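Phosphotriesterase, putative (Deinococcus radiodurans, PDB 4J35) probably hydrolyses lactones with a pair of divalent metal ions in a TIM barrel, and is engineered here for organophosphate hydrolysis. Local coordinates at residues 284-288 and 289-293; 9-12 and 13-16; 121-124 and 125-129. The protein carries 7 engineered substitutions. One frame throughout, in Å; residues are numbered along the deposited sequence.

Contact 1: residues 284-288 and 289-293; sequences VKDWH and PLHIS
A type I beta turn from H288 to H291 leads into helix 291-303, and two histidines shape it from either end. Across the turn H291 N gives a nearly straight bond to H288 O (3.3 Å). The H288 side chain adds a capping bond: its ND1 accepts from L290 N, also at 3.3 Å, although the amide lies tilted from the imidazole plane. This reach depends on the first torsion, which sets CG between the backbone N and the carbonyl carbon (chi1 64°) and folds the ring over the start of the turn. In that pose L290 CB meets the ring in plane at its edge, 3.6 Å from H288 CE1, while H291 CB sits over one face, displaced toward the rim.

The second imidazole is itself covered. D286 CB lies almost exactly above the centre of the H291 ring, 3.5 Å from its centroid and only 3° off the normal, a CH-pi contact. The D286 carboxylate continues this layer, its plane 14° from that of the ring, with CG 3.8 Å from H291 CE1. Both ring nitrogens of H291 are engaged elsewhere, ND1 by D295 and NE2 by D240, which fixes the rotation of the ring. Aspartates at both nitrogens would probably favour a positively charged imidazole.

P289 packs against T52 and L56 of helix 42-58 and against W267 of strand 266-269; its side chain is about 9 Å from that of the metal ligand H23 and about 12 Å from a cobalt ion. The whole is a beta turn with a side-chain cap at a helix N terminus, following the last strand of a TIM barrel.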
# COMPACT_ATOMS: atom_id res chain seq x y z
N VAL A 284 -12.14 -10.93 -9.67
CA VAL A 284 -12.34 -9.98 -8.57
C VAL A 284 -13.09 -10.59 -7.39
O VAL A 284 -13.34 -9.91 -6.40
CB VAL A 284 -13.02 -8.67 -9.04
CG1 VAL A 284 -12.18 -7.97 -10.07
CG2 VAL A 284 -14.46 -8.94 -9.60
N LYS A 285 -13.42 -11.88 -7.47
CA LYS A 285 -14.32 -12.49 -6.48
C LYS A 285 -13.80 -12.46 -5.05
O LYS A 285 -14.56 -12.25 -4.09
CB LYS A 285 -14.59 -13.95 -6.85
CG LYS A 285 -15.55 -14.64 -5.91
CD LYS A 285 -15.84 -16.07 -6.32
CE LYS A 285 -16.88 -16.71 -5.38
NZ LYS A 285 -17.23 -18.12 -5.76
N ASP A 286 -12.51 -12.76 -4.88
CA ASP A 286 -11.90 -12.75 -3.56
C ASP A 286 -11.14 -11.47 -3.29
O ASP A 286 -10.35 -11.43 -2.35
CB ASP A 286 -10.90 -13.91 -3.40
CG ASP A 286 -11.55 -15.28 -3.52
OD1 ASP A 286 -12.68 -15.46 -3.01
OD2 ASP A 286 -10.91 -16.16 -4.14
N TRP A 287 -11.33 -10.45 -4.12
CA TRP A 287 -10.57 -9.22 -4.00
C TRP A 287 -11.26 -8.25 -3.05
O TRP A 287 -11.88 -7.27 -3.50
CB TRP A 287 -10.36 -8.59 -5.37
CG TRP A 287 -9.44 -7.43 -5.39
CD1 TRP A 287 -8.24 -7.30 -4.72
CD2 TRP A 287 -9.62 -6.23 -6.14
NE1 TRP A 287 -7.68 -6.08 -5.02
CE2 TRP A 287 -8.52 -5.40 -5.87
CE3 TRP A 287 -10.63 -5.76 -7.02
CZ2 TRP A 287 -8.37 -4.14 -6.46
CZ3 TRP A 287 -10.49 -4.49 -7.58
CH2 TRP A 287 -9.36 -3.71 -7.31
N HIS A 288 -11.16 -8.56 -1.76
CA HIS A 288 -11.78 -7.77 -0.71
C HIS A 288 -11.08 -8.06 0.58
O HIS A 288 -10.42 -9.08 0.73
CB HIS A 288 -13.29 -8.15 -0.60
CG HIS A 288 -13.50 -9.56 -0.18
ND1 HIS A 288 -13.44 -9.96 1.14
CD2 HIS A 288 -13.73 -10.69 -0.90
CE1 HIS A 288 -13.66 -11.26 1.22
NE2 HIS A 288 -13.83 -11.72 -0.01
N PRO A 289 -11.18 -7.15 1.55
CA PRO A 289 -10.20 -7.24 2.65
C PRO A 289 -10.40 -8.32 3.72
O PRO A 289 -9.66 -8.36 4.69
CB PRO A 289 -10.29 -5.87 3.30
CG PRO A 289 -11.66 -5.39 2.94
CD PRO A 289 -11.89 -5.87 1.55
N LEU A 290 -11.40 -9.19 3.57
CA LEU A 290 -11.59 -10.28 4.52
C LEU A 290 -10.99 -11.60 4.03
O LEU A 290 -11.02 -12.62 4.74
CB LEU A 290 -13.13 -10.49 4.73
CG LEU A 290 -13.89 -9.18 4.92
CD1 LEU A 290 -15.43 -9.46 5.05
CD2 LEU A 290 -13.44 -8.47 6.16
N HIS A 291 -10.54 -11.61 2.79
CA HIS A 291 -10.04 -12.80 2.12
C HIS A 291 -8.79 -13.39 2.81
O HIS A 291 -8.67 -14.60 2.96
CB HIS A 291 -9.77 -12.45 0.66
CG HIS A 291 -9.08 -13.51 -0.14
ND1 HIS A 291 -9.47 -14.83 -0.14
CD2 HIS A 291 -8.05 -13.42 -1.00
CE1 HIS A 291 -8.71 -15.51 -0.97
NE2 HIS A 291 -7.82 -14.68 -1.50
N ILE A 292 -7.93 -12.54 3.35
CA ILE A 292 -6.67 -13.07 3.86
C ILE A 292 -6.99 -13.80 5.17
O ILE A 292 -6.65 -14.97 5.35
CB ILE A 292 -5.60 -12.00 4.07
CG1 ILE A 292 -4.92 -11.77 2.73
CG2 ILE A 292 -4.62 -12.46 5.13
CD1 ILE A 292 -4.02 -10.52 2.69
N SER A 293 -7.75 -13.13 6.03
CA SER A 293 -8.24 -13.74 7.25
C SER A 293 -9.04 -15.03 7.03
O SER A 293 -8.78 -16.04 7.71
CB SER A 293 -9.07 -12.75 8.05
OG SER A 293 -8.33 -11.58 8.34

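Contact 2: residues 9-12 and 13-16; sequences AVAA and AQLG
L15 packs back on V10 and A12 where the chain leaves the N-terminal hairpin, strands 3-5 and 8-10, and bends toward strand 17-26 of the barrel. The bend is held by two successive backbone bonds, each reaching three residues on. In the first, Q14 N bonds to A11 O at 2.8 Å. The second runs from L15 N to A12 O and is straighter but weak.

From CB outward, the L15 side chain follows the inside of this bend. Its CB lies 3.6 Å from A12 O, and CG keeps the same company, close to A12 O with A11 O a little farther off. With CG anti to the carbonyl carbon (chi1 -67°), beside the backbone N, the side chain lies back along A12 O: CD1 passes that oxygen at the edge of contact, whereas CD2 reaches CG1 of V10 at 4.0 Å. The two side chains cross at a slant, joining the end of the hairpin strand to the buried leucine, which also rests on A3 of the partner strand.

V10 CG1 has a second neighbour in Q14 CB, 3.7 Å away, the two side chains meeting at about a right angle. Only the root of Q14 takes part: CB sits against A11 O and CG touches A11 CB, after which the chain bends and its amide leads away from the turn.

Beyond the leucine the backbone turns sharply, G16 taking a positive phi of 62°, and L15 O is held by T63 on the neighbouring barrel strand. One water bridges the exit of the bend, donating to A12 O at 3.0 Å and accepting from G16 N in a weak bond of 3.2 Å.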
# COMPACT_ATOMS: atom_id res chain seq x y z
N ALA A 9 -0.68 9.61 17.07
CA ALA A 9 0.39 8.63 17.20
C ALA A 9 -0.05 7.42 18.01
O ALA A 9 -0.86 7.55 18.93
CB ALA A 9 1.61 9.27 17.84
N VAL A 10 0.50 6.26 17.67
CA VAL A 10 0.08 4.99 18.27
C VAL A 10 1.30 4.12 18.54
O VAL A 10 2.18 4.02 17.69
CB VAL A 10 -0.88 4.23 17.35
CG1 VAL A 10 -1.04 2.80 17.81
CG2 VAL A 10 -2.22 4.92 17.32
N ALA A 11 1.36 3.49 19.71
CA ALA A 11 2.51 2.67 20.05
C ALA A 11 2.65 1.48 19.11
O ALA A 11 1.68 0.84 18.75
CB ALA A 11 2.41 2.20 21.49
N ALA A 12 3.88 1.17 18.71
CA ALA A 12 4.14 -0.02 17.90
C ALA A 12 3.41 -1.28 18.40
O ALA A 12 2.87 -2.04 17.59
CB ALA A 12 5.63 -0.26 17.81
N ALA A 13 3.38 -1.51 19.72
CA ALA A 13 2.73 -2.71 20.25
C ALA A 13 1.20 -2.65 20.17
O ALA A 13 0.54 -3.67 20.36
CB ALA A 13 3.18 -2.99 21.69
N GLN A 14 0.65 -1.47 19.90
CA GLN A 14 -0.80 -1.31 19.73
C GLN A 14 -1.29 -1.42 18.29
O GLN A 14 -2.49 -1.28 18.04
CB GLN A 14 -1.28 0.04 20.29
CG GLN A 14 -1.19 0.14 21.77
CD GLN A 14 -1.62 -1.15 22.44
OE1 GLN A 14 -2.77 -1.59 22.33
NE2 GLN A 14 -0.66 -1.80 23.11
N LEU A 15 -0.40 -1.67 17.33
CA LEU A 15 -0.84 -1.79 15.94
C LEU A 15 -1.63 -3.08 15.72
O LEU A 15 -2.61 -3.11 14.98
CB LEU A 15 0.35 -1.75 14.97
CG LEU A 15 1.10 -0.42 14.86
CD1 LEU A 15 2.21 -0.51 13.79
CD2 LEU A 15 0.15 0.73 14.56
N GLY A 16 -1.20 -4.14 16.38
CA GLY A 16 -1.79 -5.45 16.20
C GLY A 16 -1.66 -5.98 14.79
O GLY A 16 -0.79 -5.57 14.01
O HOH W 1 1.85 -4.79 17.06

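Contact 3: residues 121-124 and 125-129; sequences YEMM and RTEVT
The Y121 ring has R125 CB over one face, one helical turn further along helix 116-129, and the phenol oxygen lies near the plane of the R125 guanidinium, at its edge. The nearer touch is to the aliphatic part of the arginine: R125 CD is 3.4 Å from Y121 OH. Ring and guanidinium planes are inclined at 56°, so the two do not stack; the cation-pi partner of Y121 is R164, and the Y121 hydroxyl is hydrogen-bonded to E168 on helix 153-169.

At the guanidinium edge, E122 OE1 receives R125 NH2 at 2.9 Å in a salt bridge. The oxygen is met nearly along its C-O axis and lies in the guanidinium plane, while the carboxylate itself is turned 73° to that plane, giving a single-oxygen rather than a two-pronged bridge. E122 bends at chi2, and R125, extended as far as CD, bends at chi3 (53°); the two side chains thus run side by side. An alanine in place of R125 would remove this partner and is likely to leave the E122 carboxylate without its nearby positive charge and uncover the flank of the Y121 phenol.

Backbone bonds carry the helix beneath, including E127 N to M123 O (3.0 Å) and V128 N to M124 O. T126 strengthens one of them: its N and OG1 reach E122 O from opposite faces of the carbonyl plane, at 2.9 and 2.8 Å. T129 repeats the double grip on R125 O at the helix end. On another side M123 CG passes 4.0 Å from E127 OE1. Chemically, the E122-R125 pair is met within the helix, whereas the E127 carboxylate is bonded by R74, T94 and N70 from elsewhere in the chain, which probably favours its ionised form.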
# COMPACT_ATOMS: atom_id res chain seq x y z
N TYR A 121 10.07 16.90 -2.10
CA TYR A 121 10.58 16.65 -0.79
C TYR A 121 9.82 17.49 0.24
O TYR A 121 9.48 16.98 1.32
CB TYR A 121 12.08 16.98 -0.76
CG TYR A 121 12.59 17.27 0.62
CD1 TYR A 121 12.87 16.24 1.51
CD2 TYR A 121 12.79 18.57 1.04
CE1 TYR A 121 13.35 16.51 2.80
CE2 TYR A 121 13.25 18.86 2.31
CZ TYR A 121 13.53 17.82 3.19
OH TYR A 121 13.99 18.12 4.45
N GLU A 122 9.57 18.77 -0.07
CA GLU A 122 8.92 19.67 0.90
C GLU A 122 7.50 19.22 1.17
O GLU A 122 7.02 19.26 2.32
CB GLU A 122 8.87 21.10 0.39
CG GLU A 122 10.21 21.78 0.30
CD GLU A 122 10.86 22.00 1.68
OE1 GLU A 122 10.16 21.94 2.72
OE2 GLU A 122 12.09 22.23 1.71
N MET A 123 6.81 18.80 0.13
CA MET A 123 5.44 18.27 0.31
C MET A 123 5.47 17.03 1.19
O MET A 123 4.68 16.88 2.15
CB MET A 123 4.83 17.94 -1.07
CG MET A 123 3.54 17.13 -0.99
SD MET A 123 3.02 16.63 -2.65
CE MET A 123 3.99 15.13 -2.78
N MET A 124 6.34 16.08 0.88
CA MET A 124 6.36 14.87 1.67
C MET A 124 6.70 15.20 3.12
O MET A 124 6.04 14.71 4.03
CB MET A 124 7.37 13.88 1.11
CG MET A 124 6.93 13.23 -0.18
SD MET A 124 8.27 12.22 -0.87
CE MET A 124 7.40 11.48 -2.26
N ARG A 125 7.71 16.04 3.32
CA ARG A 125 8.19 16.31 4.66
C ARG A 125 7.08 16.95 5.47
O ARG A 125 6.85 16.58 6.62
CB ARG A 125 9.41 17.23 4.65
CG ARG A 125 9.98 17.46 6.07
CD ARG A 125 11.03 18.54 6.12
NE ARG A 125 10.58 19.80 5.53
CZ ARG A 125 9.74 20.65 6.11
NH1 ARG A 125 9.22 20.38 7.31
NH2 ARG A 125 9.39 21.78 5.49
N THR A 126 6.38 17.91 4.85
CA THR A 126 5.33 18.66 5.53
C THR A 126 4.17 17.74 5.89
O THR A 126 3.58 17.82 6.99
CB THR A 126 4.80 19.81 4.65
OG1 THR A 126 5.85 20.75 4.39
CG2 THR A 126 3.61 20.51 5.32
N GLU A 127 3.82 16.84 4.98
CA GLU A 127 2.66 15.99 5.24
C GLU A 127 2.98 14.91 6.30
O GLU A 127 2.09 14.48 7.03
CB GLU A 127 2.10 15.41 3.93
CG GLU A 127 1.51 16.49 3.02
CD GLU A 127 0.78 15.94 1.79
OE1 GLU A 127 1.14 14.83 1.32
OE2 GLU A 127 -0.15 16.62 1.31
N VAL A 128 4.24 14.50 6.39
CA VAL A 128 4.67 13.52 7.40
C VAL A 128 4.85 14.18 8.79
O VAL A 128 4.55 13.57 9.82
CB VAL A 128 6.05 12.90 6.99
CG1 VAL A 128 6.78 12.28 8.18
CG2 VAL A 128 5.88 11.88 5.87
N THR A 129 5.40 15.40 8.81
CA THR A 129 5.78 16.02 10.08
C THR A 129 4.71 16.97 10.62
O THR A 129 4.56 17.07 11.84
CB THR A 129 7.15 16.76 10.00
OG1 THR A 129 7.03 17.93 9.21
CG2 THR A 129 8.22 15.86 9.43

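How the contacts relate
From the N terminus, contact 2 comes first, turning the chain out of hairpin strand 8-10 and into strand 17-26, the first of the barrel. Contact 3 follows within helix 116-129, where it closes no loop but joins successive turns of one helix that packs on helix 153-169. Contact 1 comes last, bending the chain between helix 281-284 and helix 291-303. All three are local and lie in series, so none nests in or crosses another. Nor do they touch: the nearest atoms of contacts 2 and 3 are about 10 Å apart, those of contacts 1 and 2 about 11 Å. Contacts 1 and 3 occupy opposite sides of the chain's centre.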